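Side-chain contacts in odorant binding protein (AGAP010409-PA) (PDB 3L4A), which probably binds small odorant molecules and carries them, as a secreted all-helical protein of the insect pheromone- and odorant-binding family: residues Ala79-Cys84 with Arg108-Met113; Asp59-Trp64 with Asp71-Glu76; Glu9-Ala14 with Val42-Leu47; Asn30-Pro33 with Val37-Cys40. One frame throughout, in Å; residues are numbered along the deposited sequence.

Contact 1. Residues Ala79-Cys84 with Arg108-Met113; sequences AKHRAC and REDYEM
His-81 and Asp-110 are the two side chains that meet here. They join helices 75-87 and 108-117 of the all-helical PBP/GOBP fold. The CA atoms of the two residues are 10.3 Å apart, so the helices do not touch backbone to backbone and the side chains span the distance from opposite directions. In His-81, CG stands beside the backbone N and anti to the carbonyl carbon (chi1 -68°), which carries the imidazole across to the other helix. Asp-110 has the same first torsion, its CG also anti to the carbonyl carbon, and this brings the carboxylate out to meet the ring. The carboxylate of Asp-110 lies at the ring edge, and the two planes are 61° apart. NE2 of His-81 donates a weak hydrogen bond to OD1 of Asp-110 at 3.3 Å. The bond is long but fairly straight, with an angle of 163° at the hydrogen. CG of Lys-80 covers one face of the imidazole, near its rim, and Phe-77 meets the ring edge to face. Leu-60 of helix 60-66 also packs on His-81. OD1 of Asp-110 has a second partner in an ammonium ion, probably from the crystallisation liquor. OD2 of Asp-110 lies 3.0 Å from both CE1 and NE2 of His-81.

Contact 2. Residues Asp59-Trp64 with Asp71-Glu76; sequences DLQANW and DDADEE
The indole of Trp-64 has Ala-73 and the backbone N of Asp-74 over one face and Asp-71 at its edge. The arrangement belongs to a helix-loop-helix connection of the PBP/GOBP fold, in which the loop after helix 60-66 folds back on it before helix 75-87 begins. CA of Ala-73 makes a CH-pi contact, 3.3 Å from the centroid of the five-membered ring of Trp-64 and 3° off its normal. CB of Ala-73 packs on CG of the indole. Phe-77 also meets Trp-64, ring edge to face. At the edge, NE1 of Trp-64 donates to OD1 of Asp-71 at 2.8 Å. The acceptor is close to the indole plane, but the donor stands 43° out of the carboxylate plane. The carboxylate of Asp-74 lies against the far end of the six-membered ring, its CG 3.4 Å from CH2 of Trp-64.

The second flat group is the amide of Gln-61. Its chain is bent at chi2 (65°), which brings the amide to the loop backbone. There it both accepts and donates. N of Ala-73 gives a bond of 2.9 Å to OE1 of Gln-61, in the carbonyl plane and on a lone pair. NE2 of Gln-61 also bonds Glu-65, and these bonds together fix the rotation of the amide. Across the contact, NE2 of Gln-61 donates to O of Asp-71 at 3.0 Å.

Contact 3. Residues Glu9-Ala14 with Val42-Leu47; sequences ESCSNA and VRCIGL
Cys-11 and Cys-44 are joined by a disulfide that ties helix 5-14 to helix 36-48. It is one of the three disulfides of this PBP/GOBP fold. The others pair Cys-40 with Cys-97 and Cys-84 with Cys-106. First to third, second to fifth and fourth to sixth cysteine is the interlocked pattern of classical insect odorant-binding proteins. The two short helical segments run at 133° to each other, and their axes come within 9.2 Å. The tight part is the bridge itself. The CA atoms of the two cysteines are 5.8 Å apart, and SG of Cys-11 bonds SG of Cys-44 at 2.0 Å with a chi3 of -84°. The two halves are turned differently. SG of Cys-11 stands beside its own backbone N, whereas SG of Cys-44 is swung to the far side from its N (chi1 -178°). Ile-45 closes one flank of the bridge, for its CG1 branch brings CD1 to 3.5 Å from SG of Cys-11. Phe-41 and Glu-48 of helix 36-48 also touch Cys-11.

The contact thins out towards Ala-14, which is exposed. Its methyl group just reaches the bridge. On the outer side, Glu-9 points away from helix 36-48 and makes salt bridges with Lys-24 and Arg-28. At the loose edge, CB of Ala-14 lies 4.2 Å from SG of Cys-44.

Contact 4. Residues Asn30-Pro33 with Val37-Cys40; sequences NEFP and VTHC
Thr-38 sets its methyl group against Phe-32 and Pro-33. The contact joins the loop after helix 21-28 to the first turn of helix 36-48 in the PBP/GOBP fold. Thr-38 directs its CB toward the loop, and its side chain crosses that of Pro-33 at about a right angle. The two branches of the threonine do different work. CG2 is anti to the backbone N and takes the apolar side, 3.7 Å from CB of Phe-32. It lies near the plane of the phenyl ring, at its edge. CG2 of Thr-38 is also 3.1 Å from O of Pro-33, a tight contact.

The hydroxyl branch stands beside the backbone N (chi1 -61°). OG1 of Thr-38 passes CD of Pro-33 at 3.8 Å. Thr-38 is buried, and its OG1 is held by hydrogen bonds to Asp-35, just before helix 36-48, and to the hydroxyl of Tyr-27 in helix 21-28. No hydrogen bond links the two segments.

Asn-30, with its positive phi, is the C-prime residue of the Schellman motif that ends helix 21-28. From there the loop leads past Tyr-101 of helix 96-105, whose hydroxyl bonds O of Phe-32. The side chain of Phe-32 is about 4 Å from a glycerol, probably from the crystallisation liquor, that may mark a pocket. The phenyl ring packs on Phe-41 and Val-42 of helix 36-48. At Cys-40 this helix is disulfide-bonded to Cys-97 of helix 96-105.

Overall arrangement
The four contacts form two pairs. Contacts 1 and 2 share helix 75-87 and touch through Leu-60, which packs on Arg-82, and through Tyr-111 and Asn-63. Contacts 3 and 4 share helix 36-48, and contact 4 is nested inside the loop that contact 3 closes. They touch by side-chain packing. The centres of contacts 2 and 3 are about 23 Å apart, on opposite sides of the chain's centre. Contact 2 lies at the surface and is rich in hydrogen bonds. The others are partly buried: contact 1 rests on one weak polar bond, contact 3 on a covalent bridge and contact 4 on close packing without a hydrogen bond between its segments.

Contact 1. Residues Ala79-Cys84 with Arg108-Met113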
loop_
_atom_site.group_PDB
_atom_site.type_symbol
_atom_site.label_atom_id
_atom_site.label_comp_id
_atom_site.label_asym_id
_atom_site.label_seq_id
_atom_site.Cartn_x
_atom_site.Cartn_y
_atom_site.Cartn_z
ATOM N N ALA A 79 14.538 -2.497 -7.930
ATOM C CA ALA A 79 15.709 -2.151 -7.129
ATOM C C ALA A 79 15.446 -0.969 -6.207
ATOM O O ALA A 79 15.805 -0.994 -5.032
ATOM C CB ALA A 79 16.876 -1.826 -8.042
ATOM N N LYS A 80 14.840 0.071 -6.761
ATOM C CA LYS A 80 14.618 1.288 -6.003
ATOM C C LYS A 80 13.697 1.016 -4.822
ATOM O O LYS A 80 13.966 1.454 -3.702
ATOM C CB LYS A 80 14.097 2.404 -6.906
ATOM C CG LYS A 80 12.652 2.335 -7.285
ATOM C CD LYS A 80 12.346 3.410 -8.334
ATOM C CE LYS A 80 12.758 4.809 -7.859
ATOM N NZ LYS A 80 12.274 5.887 -8.798
ATOM N N HIS A 81 12.641 0.245 -5.050
ATOM C CA HIS A 81 11.706 -0.015 -3.959
ATOM C C HIS A 81 12.199 -1.036 -2.950
ATOM O O HIS A 81 11.952 -0.894 -1.755
ATOM C CB HIS A 81 10.316 -0.344 -4.490
ATOM C CG HIS A 81 9.667 0.830 -5.131
ATOM N ND1 HIS A 81 9.422 1.996 -4.436
ATOM C CD2 HIS A 81 9.286 1.062 -6.407
ATOM C CE1 HIS A 81 8.879 2.882 -5.251
ATOM N NE2 HIS A 81 8.782 2.340 -6.451
ATOM N N ARG A 82 12.909 -2.057 -3.414
ATOM C CA ARG A 82 13.547 -2.981 -2.478
ATOM C C ARG A 82 14.425 -2.197 -1.503
ATOM O O ARG A 82 14.362 -2.404 -0.301
ATOM C CB ARG A 82 14.402 -4.018 -3.204
ATOM C CG ARG A 82 13.638 -5.163 -3.829
ATOM C CD ARG A 82 14.594 -6.295 -4.188
ATOM N NE ARG A 82 13.994 -7.264 -5.101
ATOM C CZ ARG A 82 13.196 -8.256 -4.723
ATOM N NH1 ARG A 82 12.700 -9.092 -5.628
ATOM N NH2 ARG A 82 12.892 -8.412 -3.440
ATOM N N ALA A 83 15.225 -1.268 -2.025
ATOM C CA ALA A 83 16.110 -0.467 -1.188
ATOM C C ALA A 83 15.347 0.469 -0.238
ATOM O O ALA A 83 15.701 0.595 0.943
ATOM C CB ALA A 83 17.078 0.328 -2.058
ATOM N N CYS A 84 14.306 1.113 -0.750
ATOM C CA CYS A 84 13.481 1.987 0.071
ATOM C C CYS A 84 12.883 1.203 1.234
ATOM O O CYS A 84 12.939 1.638 2.379
ATOM C CB CYS A 84 12.380 2.612 -0.780
ATOM S SG CYS A 84 11.313 3.753 0.117
ATOM N N ARG A 108 4.581 5.972 -2.745
ATOM C CA ARG A 108 3.724 7.154 -2.852
ATOM C C ARG A 108 3.937 7.908 -4.164
ATOM O O ARG A 108 2.974 8.197 -4.876
ATOM C CB ARG A 108 3.939 8.089 -1.655
ATOM C CG ARG A 108 3.271 9.458 -1.813
ATOM C CD ARG A 108 3.468 10.327 -0.574
ATOM N NE ARG A 108 2.889 11.658 -0.755
ATOM C CZ ARG A 108 3.266 12.735 -0.072
ATOM N NH1 ARG A 108 4.225 12.639 0.839
ATOM N NH2 ARG A 108 2.686 13.907 -0.301
ATOM N N GLU A 109 5.185 8.232 -4.473
ATOM C CA GLU A 109 5.488 9.004 -5.677
ATOM C C GLU A 109 4.990 8.290 -6.937
ATOM O O GLU A 109 4.499 8.930 -7.861
ATOM C CB GLU A 109 6.988 9.306 -5.783
ATOM C CG GLU A 109 7.515 10.302 -4.758
ATOM C CD GLU A 109 7.941 9.648 -3.455
ATOM O OE1 GLU A 109 8.565 10.345 -2.622
ATOM O OE2 GLU A 109 7.659 8.442 -3.266
ATOM N N ASP A 110 5.118 6.965 -6.970
ATOM C CA ASP A 110 4.688 6.191 -8.127
ATOM C C ASP A 110 3.178 6.253 -8.314
ATOM O O ASP A 110 2.683 6.443 -9.428
ATOM C CB ASP A 110 5.131 4.735 -7.979
ATOM C CG ASP A 110 6.614 4.604 -7.732
ATOM O OD1 ASP A 110 7.345 4.284 -8.687
ATOM O OD2 ASP A 110 7.049 4.845 -6.588
ATOM N N TYR A 111 2.444 6.077 -7.224
ATOM C CA TYR A 111 0.995 6.072 -7.304
ATOM C C TYR A 111 0.482 7.455 -7.662
ATOM O O TYR A 111 -0.449 7.591 -8.457
ATOM C CB TYR A 111 0.372 5.550 -6.004
ATOM C CG TYR A 111 0.247 4.041 -5.996
ATOM C CD1 TYR A 111 -0.794 3.418 -6.666
ATOM C CD2 TYR A 111 1.179 3.242 -5.346
ATOM C CE1 TYR A 111 -0.920 2.045 -6.686
ATOM C CE2 TYR A 111 1.067 1.855 -5.355
ATOM C CZ TYR A 111 0.015 1.264 -6.032
ATOM O OH TYR A 111 -0.129 -0.108 -6.053
ATOM N N GLU A 112 1.114 8.482 -7.108
ATOM C CA GLU A 112 0.683 9.846 -7.397
ATOM C C GLU A 112 0.946 10.203 -8.858
ATOM O O GLU A 112 0.120 10.852 -9.494
ATOM C CB GLU A 112 1.300 10.856 -6.421
ATOM C CG GLU A 112 0.840 10.609 -4.991
ATOM C CD GLU A 112 0.968 11.821 -4.088
ATOM O OE1 GLU A 112 1.264 12.924 -4.594
ATOM O OE2 GLU A 112 0.763 11.665 -2.864
ATOM N N MET A 113 2.068 9.756 -9.406
ATOM C CA MET A 113 2.344 10.036 -10.809
ATOM C C MET A 113 1.318 9.338 -11.693
ATOM O O MET A 113 0.810 9.916 -12.653
ATOM C CB MET A 113 3.751 9.595 -11.194
ATOM C CG MET A 113 4.157 10.091 -12.566
ATOM S SD MET A 113 5.881 9.760 -12.938
ATOM C CE MET A 113 5.823 8.004 -13.279
#

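Contact 2. Residues Asp59-Trp64 with Asp71-Glu76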
loop_
_atom_site.group_PDB
_atom_site.type_symbol
_atom_site.label_atom_id
_atom_site.label_comp_id
_atom_site.label_asym_id
_atom_site.label_seq_id
_atom_site.Cartn_x
_atom_site.Cartn_y
_atom_site.Cartn_z
ATOM N N ASP A 59 4.535 -6.756 -2.539
ATOM C CA ASP A 59 4.766 -7.474 -3.786
ATOM C C ASP A 59 4.989 -6.434 -4.862
ATOM O O ASP A 59 4.045 -5.820 -5.355
ATOM C CB ASP A 59 3.602 -8.409 -4.154
ATOM C CG ASP A 59 3.792 -9.084 -5.515
ATOM O OD1 ASP A 59 4.757 -8.759 -6.229
ATOM O OD2 ASP A 59 2.957 -9.934 -5.905
ATOM N N LEU A 60 6.255 -6.225 -5.218
ATOM C CA LEU A 60 6.602 -5.193 -6.176
ATOM C C LEU A 60 6.037 -5.439 -7.587
ATOM O O LEU A 60 5.704 -4.496 -8.304
ATOM C CB LEU A 60 8.122 -4.978 -6.186
ATOM C CG LEU A 60 8.644 -4.487 -4.828
ATOM C CD1 LEU A 60 10.176 -4.445 -4.775
ATOM C CD2 LEU A 60 8.059 -3.134 -4.499
ATOM N N GLN A 61 5.936 -6.702 -7.995
ATOM C CA GLN A 61 5.338 -7.003 -9.294
ATOM C C GLN A 61 3.838 -6.696 -9.313
ATOM O O GLN A 61 3.327 -6.111 -10.273
ATOM C CB GLN A 61 5.587 -8.460 -9.690
ATOM C CG GLN A 61 4.917 -8.835 -10.999
ATOM C CD GLN A 61 5.475 -8.075 -12.191
ATOM O OE1 GLN A 61 6.668 -7.753 -12.234
ATOM N NE2 GLN A 61 4.627 -7.789 -13.166
ATOM N N ALA A 62 3.146 -7.076 -8.240
ATOM C CA ALA A 62 1.723 -6.775 -8.106
ATOM C C ALA A 62 1.466 -5.268 -8.121
ATOM O O ALA A 62 0.538 -4.786 -8.760
ATOM C CB ALA A 62 1.167 -7.399 -6.842
ATOM N N ASN A 63 2.304 -4.516 -7.415
ATOM C CA ASN A 63 2.190 -3.062 -7.444
ATOM C C ASN A 63 2.513 -2.445 -8.809
ATOM O O ASN A 63 1.861 -1.503 -9.252
ATOM C CB ASN A 63 3.018 -2.444 -6.317
ATOM C CG ASN A 63 2.321 -2.548 -4.986
ATOM O OD1 ASN A 63 1.484 -1.704 -4.650
ATOM N ND2 ASN A 63 2.625 -3.593 -4.230
ATOM N N TRP A 64 3.520 -2.991 -9.487
ATOM C CA TRP A 64 3.846 -2.559 -10.840
ATOM C C TRP A 64 2.617 -2.720 -11.721
ATOM O O TRP A 64 2.258 -1.823 -12.471
ATOM C CB TRP A 64 5.002 -3.414 -11.370
ATOM C CG TRP A 64 5.382 -3.167 -12.806
ATOM C CD1 TRP A 64 5.094 -3.969 -13.883
ATOM C CD2 TRP A 64 6.149 -2.074 -13.319
ATOM N NE1 TRP A 64 5.620 -3.430 -15.025
ATOM C CE2 TRP A 64 6.273 -2.267 -14.713
ATOM C CE3 TRP A 64 6.736 -0.947 -12.741
ATOM C CZ2 TRP A 64 6.965 -1.381 -15.528
ATOM C CZ3 TRP A 64 7.421 -0.063 -13.553
ATOM C CH2 TRP A 64 7.528 -0.285 -14.937
ATOM N N ASP A 71 3.349 -5.915 -17.889
ATOM C CA ASP A 71 4.606 -6.628 -18.140
ATOM C C ASP A 71 5.432 -6.853 -16.874
ATOM O O ASP A 71 5.016 -6.474 -15.782
ATOM C CB ASP A 71 5.433 -5.868 -19.177
ATOM C CG ASP A 71 5.779 -4.443 -18.743
ATOM O OD1 ASP A 71 5.158 -3.906 -17.794
ATOM O OD2 ASP A 71 6.667 -3.836 -19.371
ATOM N N ASP A 72 6.595 -7.495 -17.014
ATOM C CA ASP A 72 7.541 -7.627 -15.904
ATOM C C ASP A 72 7.982 -6.238 -15.455
ATOM O O ASP A 72 8.290 -5.387 -16.281
ATOM C CB ASP A 72 8.811 -8.373 -16.337
ATOM C CG ASP A 72 8.595 -9.863 -16.555
ATOM O OD1 ASP A 72 7.520 -10.399 -16.220
ATOM O OD2 ASP A 72 9.531 -10.507 -17.073
ATOM N N ALA A 73 8.040 -6.019 -14.146
ATOM C CA ALA A 73 8.486 -4.729 -13.615
ATOM C C ALA A 73 9.885 -4.350 -14.113
ATOM O O ALA A 73 10.762 -5.212 -14.203
ATOM C CB ALA A 73 8.485 -4.775 -12.100
ATOM N N ASP A 74 10.092 -3.066 -14.414
ATOM C CA ASP A 74 11.425 -2.553 -14.735
ATOM C C ASP A 74 12.369 -2.917 -13.594
ATOM O O ASP A 74 12.004 -2.818 -12.421
ATOM C CB ASP A 74 11.432 -1.025 -14.835
ATOM C CG ASP A 74 10.705 -0.485 -16.052
ATOM O OD1 ASP A 74 10.292 -1.259 -16.938
ATOM O OD2 ASP A 74 10.558 0.757 -16.121
ATOM N N GLU A 75 13.600 -3.282 -13.931
ATOM C CA GLU A 75 14.586 -3.618 -12.922
ATOM C C GLU A 75 14.839 -2.468 -11.944
ATOM O O GLU A 75 14.993 -2.700 -10.747
ATOM C CB GLU A 75 15.900 -4.044 -13.589
ATOM C CG GLU A 75 16.986 -4.442 -12.609
ATOM C CD GLU A 75 18.368 -4.471 -13.240
ATOM O OE1 GLU A 75 18.468 -4.327 -14.476
ATOM O OE2 GLU A 75 19.355 -4.632 -12.492
ATOM N N GLU A 76 14.883 -1.238 -12.453
ATOM C CA GLU A 76 15.162 -0.101 -11.575
ATOM C C GLU A 76 14.005 0.182 -10.628
ATOM O O GLU A 76 14.224 0.683 -9.536
ATOM C CB GLU A 76 15.550 1.156 -12.369
ATOM C CG GLU A 76 14.503 1.676 -13.316
ATOM C CD GLU A 76 14.668 1.139 -14.734
ATOM O OE1 GLU A 76 14.592 1.955 -15.675
ATOM O OE2 GLU A 76 14.877 -0.088 -14.914
#

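Contact 3. Residues Glu9-Ala14 with Val42-Leu47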
loop_
_atom_site.group_PDB
_atom_site.type_symbol
_atom_site.label_atom_id
_atom_site.label_comp_id
_atom_site.label_asym_id
_atom_site.label_seq_id
_atom_site.Cartn_x
_atom_site.Cartn_y
_atom_site.Cartn_z
ATOM N N GLU A 9 -15.073 -0.463 0.661
ATOM C CA GLU A 9 -16.192 -0.638 1.571
ATOM C C GLU A 9 -15.920 -1.734 2.601
ATOM O O GLU A 9 -16.153 -1.550 3.791
ATOM C CB GLU A 9 -17.474 -0.935 0.788
ATOM C CG GLU A 9 -17.764 0.090 -0.311
ATOM C CD GLU A 9 -17.930 1.486 0.236
ATOM O OE1 GLU A 9 -17.490 2.446 -0.429
ATOM O OE2 GLU A 9 -18.490 1.623 1.340
ATOM N N SER A 10 -15.407 -2.878 2.148
ATOM C CA SER A 10 -15.135 -3.975 3.067
ATOM C C SER A 10 -14.056 -3.605 4.080
ATOM O O SER A 10 -14.167 -3.919 5.258
ATOM C CB SER A 10 -14.754 -5.236 2.296
ATOM O OG SER A 10 -15.856 -5.662 1.510
ATOM N N CYS A 11 -13.009 -2.936 3.618
ATOM C CA CYS A 11 -11.956 -2.521 4.538
ATOM C C CYS A 11 -12.434 -1.450 5.526
ATOM O O CYS A 11 -11.977 -1.402 6.664
ATOM C CB CYS A 11 -10.702 -2.085 3.788
ATOM S SG CYS A 11 -9.729 -3.496 3.203
ATOM N N SER A 12 -13.362 -0.603 5.095
ATOM C CA SER A 12 -13.917 0.386 6.006
ATOM C C SER A 12 -14.689 -0.306 7.126
ATOM O O SER A 12 -14.757 0.199 8.243
ATOM C CB SER A 12 -14.806 1.387 5.267
ATOM O OG SER A 12 -16.084 0.838 4.992
ATOM N N ASN A 13 -15.250 -1.475 6.836
ATOM C CA ASN A 13 -15.944 -2.229 7.865
ATOM C C ASN A 13 -15.024 -3.078 8.725
ATOM O O ASN A 13 -15.268 -3.242 9.920
ATOM C CB ASN A 13 -17.058 -3.069 7.246
ATOM C CG ASN A 13 -18.252 -2.227 6.892
ATOM O OD1 ASN A 13 -18.623 -1.327 7.650
ATOM N ND2 ASN A 13 -18.852 -2.489 5.736
ATOM N N ALA A 14 -13.962 -3.599 8.122
ATOM C CA ALA A 14 -13.029 -4.464 8.830
ATOM C C ALA A 14 -12.184 -3.684 9.826
ATOM O O ALA A 14 -11.735 -4.230 10.830
ATOM C CB ALA A 14 -12.135 -5.181 7.835
ATOM N N VAL A 42 -4.997 1.171 5.111
ATOM C CA VAL A 42 -4.025 0.906 4.062
ATOM C C VAL A 42 -3.525 -0.536 4.137
ATOM O O VAL A 42 -3.416 -1.221 3.118
ATOM C CB VAL A 42 -2.871 1.906 4.142
ATOM C CG1 VAL A 42 -1.680 1.413 3.321
ATOM C CG2 VAL A 42 -3.363 3.274 3.678
ATOM N N ARG A 43 -3.256 -1.020 5.342
ATOM C CA ARG A 43 -2.910 -2.429 5.507
ATOM C C ARG A 43 -4.001 -3.331 4.926
ATOM O O ARG A 43 -3.718 -4.270 4.190
ATOM C CB ARG A 43 -2.684 -2.772 6.974
ATOM C CG ARG A 43 -2.485 -4.260 7.223
ATOM C CD ARG A 43 -2.087 -4.519 8.658
ATOM N NE ARG A 43 -1.978 -5.948 8.946
ATOM C CZ ARG A 43 -2.990 -6.699 9.367
ATOM N NH1 ARG A 43 -4.186 -6.156 9.566
ATOM N NH2 ARG A 43 -2.803 -7.989 9.602
ATOM N N CYS A 44 -5.254 -3.050 5.267
ATOM C CA CYS A 44 -6.370 -3.869 4.817
ATOM C C CYS A 44 -6.456 -3.910 3.295
ATOM O O CYS A 44 -6.618 -4.973 2.705
ATOM C CB CYS A 44 -7.675 -3.336 5.415
ATOM S SG CYS A 44 -9.134 -4.307 4.973
ATOM N N ILE A 45 -6.362 -2.747 2.655
ATOM C CA ILE A 45 -6.449 -2.685 1.195
ATOM C C ILE A 45 -5.294 -3.466 0.564
ATOM O O ILE A 45 -5.474 -4.214 -0.403
ATOM C CB ILE A 45 -6.418 -1.231 0.684
ATOM C CG1 ILE A 45 -7.642 -0.450 1.183
ATOM C CG2 ILE A 45 -6.317 -1.206 -0.836
ATOM C CD1 ILE A 45 -8.955 -1.044 0.799
ATOM N N GLY A 46 -4.103 -3.308 1.124
ATOM C CA GLY A 46 -2.942 -4.007 0.609
ATOM C C GLY A 46 -3.096 -5.510 0.727
ATOM O O GLY A 46 -2.761 -6.252 -0.199
ATOM N N LEU A 47 -3.598 -5.973 1.867
ATOM C CA LEU A 47 -3.832 -7.404 2.051
ATOM C C LEU A 47 -4.893 -7.936 1.094
ATOM O O LEU A 47 -4.698 -8.979 0.472
ATOM C CB LEU A 47 -4.240 -7.703 3.495
ATOM C CG LEU A 47 -3.165 -7.470 4.555
ATOM C CD1 LEU A 47 -3.754 -7.643 5.947
ATOM C CD2 LEU A 47 -1.983 -8.424 4.341
#

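Contact 4. Residues Asn30-Pro33 with Val37-Cys40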
loop_
_atom_site.group_PDB
_atom_site.type_symbol
_atom_site.label_atom_id
_atom_site.label_comp_id
_atom_site.label_asym_id
_atom_site.label_seq_id
_atom_site.Cartn_x
_atom_site.Cartn_y
_atom_site.Cartn_z
ATOM N N ASN A 30 -7.907 8.692 -3.284
ATOM C CA ASN A 30 -6.546 8.172 -3.161
ATOM C C ASN A 30 -5.666 9.009 -2.232
ATOM O O ASN A 30 -4.464 9.165 -2.457
ATOM C CB ASN A 30 -5.905 8.012 -4.539
ATOM C CG ASN A 30 -6.567 6.923 -5.355
ATOM O OD1 ASN A 30 -6.742 5.798 -4.884
ATOM N ND2 ASN A 30 -6.943 7.251 -6.587
ATOM N N GLU A 31 -6.285 9.537 -1.182
ATOM C CA GLU A 31 -5.577 10.316 -0.179
ATOM C C GLU A 31 -5.559 9.541 1.134
ATOM O O GLU A 31 -6.608 9.194 1.666
ATOM C CB GLU A 31 -6.263 11.669 0.011
ATOM C CG GLU A 31 -6.393 12.472 -1.275
ATOM C CD GLU A 31 -7.313 13.667 -1.130
ATOM O OE1 GLU A 31 -8.154 13.667 -0.206
ATOM O OE2 GLU A 31 -7.198 14.604 -1.946
ATOM N N PHE A 32 -4.363 9.266 1.651
ATOM C CA PHE A 32 -4.233 8.449 2.858
ATOM C C PHE A 32 -3.411 9.126 3.947
ATOM O O PHE A 32 -2.194 8.996 3.988
ATOM C CB PHE A 32 -3.650 7.080 2.499
ATOM C CG PHE A 32 -4.403 6.392 1.411
ATOM C CD1 PHE A 32 -4.014 6.534 0.088
ATOM C CD2 PHE A 32 -5.540 5.648 1.693
ATOM C CE1 PHE A 32 -4.722 5.921 -0.926
ATOM C CE2 PHE A 32 -6.255 5.034 0.684
ATOM C CZ PHE A 32 -5.843 5.166 -0.631
ATOM N N PRO A 33 -4.087 9.860 4.842
ATOM C CA PRO A 33 -3.446 10.623 5.917
ATOM C C PRO A 33 -2.691 9.742 6.908
ATOM O O PRO A 33 -2.970 8.544 7.011
ATOM C CB PRO A 33 -4.628 11.294 6.630
ATOM C CG PRO A 33 -5.747 11.245 5.654
ATOM C CD PRO A 33 -5.552 9.983 4.877
ATOM N N VAL A 37 -6.094 5.052 12.127
ATOM C CA VAL A 37 -7.174 4.400 11.392
ATOM C C VAL A 37 -6.745 4.156 9.957
ATOM O O VAL A 37 -6.848 3.038 9.441
ATOM C CB VAL A 37 -8.463 5.243 11.413
ATOM C CG1 VAL A 37 -9.543 4.589 10.559
ATOM C CG2 VAL A 37 -8.947 5.404 12.843
ATOM N N THR A 38 -6.247 5.204 9.313
ATOM C CA THR A 38 -5.763 5.083 7.941
ATOM C C THR A 38 -4.617 4.075 7.825
ATOM O O THR A 38 -4.513 3.372 6.817
ATOM C CB THR A 38 -5.344 6.442 7.372
ATOM O OG1 THR A 38 -6.487 7.309 7.363
ATOM C CG2 THR A 38 -4.845 6.294 5.949
ATOM N N HIS A 39 -3.755 4.003 8.832
ATOM C CA HIS A 39 -2.695 2.996 8.795
ATOM C C HIS A 39 -3.303 1.617 8.605
ATOM O O HIS A 39 -2.879 0.843 7.744
ATOM C CB HIS A 39 -1.870 2.981 10.080
ATOM C CG HIS A 39 -1.080 4.228 10.315
ATOM N ND1 HIS A 39 -0.468 4.491 11.522
ATOM C CD2 HIS A 39 -0.810 5.286 9.516
ATOM C CE1 HIS A 39 0.155 5.654 11.452
ATOM N NE2 HIS A 39 -0.036 6.159 10.247
ATOM N N CYS A 40 -4.289 1.294 9.429
ATOM C CA CYS A 40 -4.929 -0.008 9.346
ATOM C C CYS A 40 -5.744 -0.177 8.071
ATOM O O CYS A 40 -5.809 -1.273 7.516
ATOM C CB CYS A 40 -5.785 -0.283 10.585
ATOM S SG CYS A 40 -4.822 -0.540 12.097
#